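Local coordinates for protein diacylglycerol kinase (Bacillus anthracis, PDB 3S40) that probably phosphorylates diacylglycerol to phosphatidic acid, as a bacterial member of the diacylglycerol kinase family, at residues A[128-131]-A[136-139]; A[201-206]-A[286-291]. All blocks are in the same frame, centred on the assembly; numbering follows the deposited sequence.

Both contacts are buried near the middle of the chain, their centres about 5 Å apart, yet they join the fold in different directions. Contact 1 works within one antiparallel sheet, where backbone hydrogen bonds pair strand 125-133 with its hairpin partner 136-138. Contact 2 works between two sheets: segments 201-206 and 286-291 share no hydrogen bond and meet through side chains alone, over a much smaller area. The two are tied directly, because strands 125-133 and 284-296 are neighbours in the same sheet, with Val130 O 2.8 Å from Leu289 N. Asn203 of contact 2 adds a polar link, reaching the backbone of both segments of contact 1.

Contact 1: A[128-131]-A[136-139]; sequences VDVA and QHFL
Phe138 carries its ring between its own backbone N and carbonyl carbon (chi1 67°), and this turns a ring face onto the methyl of Ala131. The Ala131 CB sits 3.4 Å from the centroid of the Phe138 ring, displaced toward the rim at CZ, in a close CH-pi contact. In Val130, CG1 is anti to the backbone N (chi1 171°) and meets His137 CD2 at 3.8 Å, while CG2 turns to Leu139 CD1. Ala131 and Phe138 form a hydrogen-bonded antiparallel pair, with Ala131 N to Phe138 O and Phe138 N to Ala131 O both 3.0 Å. The Ala131 oxygen, besides accepting the Phe138 amide, receives a CA-H...O contact from His137 CA at 3.2 Å. Leu139 lies beyond the strand; its N bonds Asp275 OD1. The result is a beta hairpin, 125-133 with 136-138, at one margin of the antiparallel sheet. Strand 284-296 flanks 125-133 on its other side, bonding the backbones of Val128 and Val130, while Phe103 of helix 102-106 packs on Val128 and Leu139.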
loop_
_atom_site.group_PDB
_atom_site.type_symbol
_atom_site.label_atom_id
_atom_site.label_comp_id
_atom_site.label_asym_id
_atom_site.label_seq_id
_atom_site.Cartn_x
_atom_site.Cartn_y
_atom_site.Cartn_z
ATOM N N VAL A 128 -10.577 3.810 -1.424
ATOM C CA VAL A 128 -9.213 3.937 -0.949
ATOM C C VAL A 128 -8.494 4.847 -1.920
ATOM O O VAL A 128 -8.731 4.780 -3.126
ATOM C CB VAL A 128 -8.540 2.549 -0.892
ATOM C CG1 VAL A 128 -7.050 2.665 -0.647
ATOM C CG2 VAL A 128 -9.213 1.687 0.181
ATOM N N ASP A 129 -7.658 5.739 -1.398
ATOM C CA ASP A 129 -6.934 6.680 -2.251
ATOM C C ASP A 129 -5.678 6.018 -2.837
ATOM O O ASP A 129 -5.079 5.146 -2.203
ATOM C CB ASP A 129 -6.523 7.948 -1.466
ATOM C CG ASP A 129 -7.695 8.597 -0.700
ATOM O OD1 ASP A 129 -8.877 8.403 -1.095
ATOM O OD2 ASP A 129 -7.420 9.306 0.303
ATOM N N VAL A 130 -5.283 6.454 -4.029
ATOM C CA VAL A 130 -4.089 5.934 -4.676
ATOM C C VAL A 130 -3.196 7.096 -5.056
ATOM O O VAL A 130 -3.643 8.050 -5.702
ATOM C CB VAL A 130 -4.454 5.149 -5.954
ATOM C CG1 VAL A 130 -3.195 4.797 -6.753
ATOM C CG2 VAL A 130 -5.291 3.905 -5.605
ATOM N N ALA A 131 -1.921 7.003 -4.696
ATOM C CA ALA A 131 -0.987 8.091 -4.955
ATOM C C ALA A 131 -0.377 7.994 -6.357
ATOM O O ALA A 131 -0.308 6.910 -6.942
ATOM C CB ALA A 131 0.114 8.111 -3.879
ATOM N N GLN A 136 3.652 7.612 -11.664
ATOM C CA GLN A 136 3.792 6.245 -11.185
ATOM C C GLN A 136 2.877 6.086 -9.960
ATOM O O GLN A 136 2.881 6.948 -9.063
ATOM C CB GLN A 136 5.248 5.993 -10.812
ATOM C CG GLN A 136 5.484 4.797 -9.912
ATOM C CD GLN A 136 5.350 3.478 -10.640
ATOM O OE1 GLN A 136 6.321 2.965 -11.197
ATOM N NE2 GLN A 136 4.145 2.919 -10.637
ATOM N N HIS A 137 2.086 5.013 -9.921
ATOM C CA HIS A 137 1.127 4.814 -8.824
ATOM C C HIS A 137 1.725 4.062 -7.648
ATOM O O HIS A 137 2.403 3.054 -7.843
ATOM C CB HIS A 137 -0.113 4.032 -9.287
ATOM C CG HIS A 137 -0.913 4.729 -10.335
ATOM N ND1 HIS A 137 -0.792 4.440 -11.678
ATOM C CD2 HIS A 137 -1.852 5.701 -10.241
ATOM C CE1 HIS A 137 -1.623 5.206 -12.365
ATOM N NE2 HIS A 137 -2.281 5.977 -11.515
ATOM N N PHE A 138 1.448 4.531 -6.431
ATOM C CA PHE A 138 1.745 3.737 -5.233
ATOM C C PHE A 138 0.629 3.755 -4.195
ATOM O O PHE A 138 -0.128 4.718 -4.079
ATOM C CB PHE A 138 3.086 4.120 -4.582
ATOM C CG PHE A 138 3.116 5.500 -3.991
ATOM C CD1 PHE A 138 2.848 5.701 -2.640
ATOM C CD2 PHE A 138 3.438 6.595 -4.779
ATOM C CE1 PHE A 138 2.899 6.981 -2.089
ATOM C CE2 PHE A 138 3.490 7.870 -4.240
ATOM C CZ PHE A 138 3.215 8.067 -2.890
ATOM N N LEU A 139 0.555 2.673 -3.435
ATOM C CA LEU A 139 -0.501 2.472 -2.456
ATOM C C LEU A 139 0.005 2.739 -1.040
ATOM O O LEU A 139 -0.753 3.158 -0.157
ATOM C CB LEU A 139 -0.987 1.032 -2.557
ATOM C CG LEU A 139 -2.478 0.773 -2.417
ATOM C CD1 LEU A 139 -3.257 1.832 -3.164
ATOM C CD2 LEU A 139 -2.801 -0.626 -2.936
#

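Contact 2: A[201-206]-A[286-291]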
loop_
_atom_site.group_PDB
_atom_site.type_symbol
_atom_site.label_atom_id
_atom_site.label_comp_id
_atom_site.label_asym_id
_atom_site.label_seq_id
_atom_site.Cartn_x
_atom_site.Cartn_y
_atom_site.Cartn_z
ATOM N N VAL A 201 6.660 10.082 2.006
ATOM C CA VAL A 201 5.303 10.437 1.671
ATOM C C VAL A 201 4.468 9.185 1.844
ATOM O O VAL A 201 4.645 8.213 1.127
ATOM C CB VAL A 201 5.217 10.927 0.218
ATOM C CG1 VAL A 201 3.834 11.483 -0.071
ATOM C CG2 VAL A 201 6.267 11.987 -0.013
ATOM N N GLY A 202 3.567 9.207 2.818
ATOM C CA GLY A 202 2.833 8.015 3.199
ATOM C C GLY A 202 1.360 8.036 2.853
ATOM O O GLY A 202 0.705 9.078 2.893
ATOM N N ASN A 203 0.838 6.861 2.530
ATOM C CA ASN A 203 -0.570 6.691 2.235
ATOM C C ASN A 203 -1.129 5.533 3.030
ATOM O O ASN A 203 -2.234 5.604 3.538
ATOM C CB ASN A 203 -0.795 6.419 0.748
ATOM C CG ASN A 203 -2.272 6.427 0.379
ATOM O OD1 ASN A 203 -3.003 7.358 0.711
ATOM N ND2 ASN A 203 -2.719 5.373 -0.290
ATOM N N GLY A 204 -0.352 4.459 3.120
ATOM C CA GLY A 204 -0.742 3.284 3.874
ATOM C C GLY A 204 -0.461 3.417 5.359
ATOM O O GLY A 204 0.387 4.200 5.786
ATOM N N GLU A 205 -1.168 2.623 6.151
ATOM C CA GLU A 205 -1.174 2.788 7.598
ATOM C C GLU A 205 -0.229 1.796 8.275
ATOM O O GLU A 205 -0.083 1.799 9.486
ATOM C CB GLU A 205 -2.632 2.716 8.100
ATOM C CG GLU A 205 -3.531 3.697 7.294
ATOM C CD GLU A 205 -5.027 3.645 7.640
ATOM O OE1 GLU A 205 -5.860 4.095 6.813
ATOM O OE2 GLU A 205 -5.376 3.157 8.730
ATOM N N TYR A 206 0.444 0.974 7.466
ATOM C CA TYR A 206 1.384 -0.010 7.972
ATOM C C TYR A 206 2.627 -0.018 7.108
ATOM O O TYR A 206 2.551 0.202 5.907
ATOM C CB TYR A 206 0.762 -1.416 7.965
ATOM C CG TYR A 206 -0.156 -1.647 9.123
ATOM C CD1 TYR A 206 0.266 -2.371 10.230
ATOM C CD2 TYR A 206 -1.436 -1.106 9.133
ATOM C CE1 TYR A 206 -0.568 -2.576 11.305
ATOM C CE2 TYR A 206 -2.274 -1.315 10.203
ATOM C CZ TYR A 206 -1.838 -2.039 11.290
ATOM O OH TYR A 206 -2.685 -2.242 12.365
ATOM N N ILE A 286 4.002 14.913 -6.737
ATOM C CA ILE A 286 3.097 13.901 -6.205
ATOM C C ILE A 286 1.670 14.419 -6.090
ATOM O O ILE A 286 1.431 15.529 -5.581
ATOM C CB ILE A 286 3.539 13.356 -4.836
ATOM C CG1 ILE A 286 5.049 13.114 -4.802
ATOM C CG2 ILE A 286 2.767 12.084 -4.513
ATOM C CD1 ILE A 286 5.527 12.398 -3.573
ATOM N N GLU A 287 0.745 13.588 -6.571
ATOM C CA GLU A 287 -0.690 13.867 -6.577
ATOM C C GLU A 287 -1.414 12.701 -5.906
ATOM O O GLU A 287 -0.926 11.576 -5.904
ATOM C CB GLU A 287 -1.209 13.975 -8.019
ATOM C CG GLU A 287 -0.407 14.880 -8.937
ATOM C CD GLU A 287 -0.546 16.351 -8.583
ATOM O OE1 GLU A 287 0.338 17.143 -8.976
ATOM O OE2 GLU A 287 -1.541 16.716 -7.918
ATOM N N LEU A 288 -2.592 12.964 -5.364
ATOM C CA LEU A 288 -3.394 11.899 -4.794
ATOM C C LEU A 288 -4.680 11.701 -5.586
ATOM O O LEU A 288 -5.380 12.663 -5.875
ATOM C CB LEU A 288 -3.747 12.225 -3.353
ATOM C CG LEU A 288 -4.507 11.081 -2.700
ATOM C CD1 LEU A 288 -3.530 10.027 -2.196
ATOM C CD2 LEU A 288 -5.393 11.575 -1.597
ATOM N N LEU A 289 -4.997 10.453 -5.924
ATOM C CA LEU A 289 -6.283 10.147 -6.558
ATOM C C LEU A 289 -7.295 9.650 -5.523
ATOM O O LEU A 289 -7.254 8.507 -5.065
ATOM C CB LEU A 289 -6.101 9.115 -7.669
ATOM C CG LEU A 289 -5.014 9.477 -8.681
ATOM C CD1 LEU A 289 -4.747 8.275 -9.596
ATOM C CD2 LEU A 289 -5.412 10.722 -9.470
ATOM N N GLN A 290 -8.218 10.519 -5.163
ATOM C CA GLN A 290 -9.115 10.221 -4.073
ATOM C C GLN A 290 -10.101 9.112 -4.449
ATOM O O GLN A 290 -10.717 9.146 -5.500
ATOM C CB GLN A 290 -9.828 11.508 -3.635
ATOM C CG GLN A 290 -10.373 11.474 -2.229
ATOM C CD GLN A 290 -10.764 12.857 -1.698
ATOM O OE1 GLN A 290 -10.233 13.891 -2.129
ATOM N NE2 GLN A 290 -11.708 12.874 -0.766
ATOM N N GLY A 291 -10.212 8.110 -3.586
ATOM C CA GLY A 291 -11.163 7.037 -3.789
ATOM C C GLY A 291 -11.004 6.313 -5.112
ATOM O O GLY A 291 -11.983 5.860 -5.687
#
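Val201 and Ile286 meet tip to tip, Val201 CG2 lying 3.7 Å from Ile286 CD1, in the interior of a beta sandwich like that of the C-terminal domain of YegS and NAD kinases. The terminal methyl of Ile286 also touches the second branch of the valine, with CG1 of Val201 at 4.0 Å from CD1. Ile286 reaches this far because its chain is extended beyond CG1 (chi2 -172°), which carries CD1 to the Val201 methyls. Farther along, the Asn203 amide and the Leu288 side chain cross at about a right angle, and Asn203 OD1 comes within 4.0 Å of Leu288 CD1; this is packing of an oxygen against a methyl.

The nearest CA atoms of the two segments, those of Val201 and Ile286, are 8.9 Å apart, a spacing that suits two layers facing each other through side chains.

The next shell fills in the interface. Leu224 of strand 224-230 touches all four of these side chains, while Trp142 of strand 141-144 packs on both Val201 and Ile286. Ile264, from the neighbouring strand 261-266, touches Ile286 within the same sheet. Backbone bonds set the positions as well: Val201 pairs with Trp142, Gly202 with Asp225, and Asn203 with Asn140. After Leu289 the chain turns a corner at Gln290 and Gly291, and the positive phi of Gly291 (57°) suits a glycine there. The Gly291 amide is held by Asp129 OD1.

What fixes the Asn203 amide is its nitrogen: buried, and gripped by two backbone carbonyls, ND2 donates to both Asp129 O and Leu139 O.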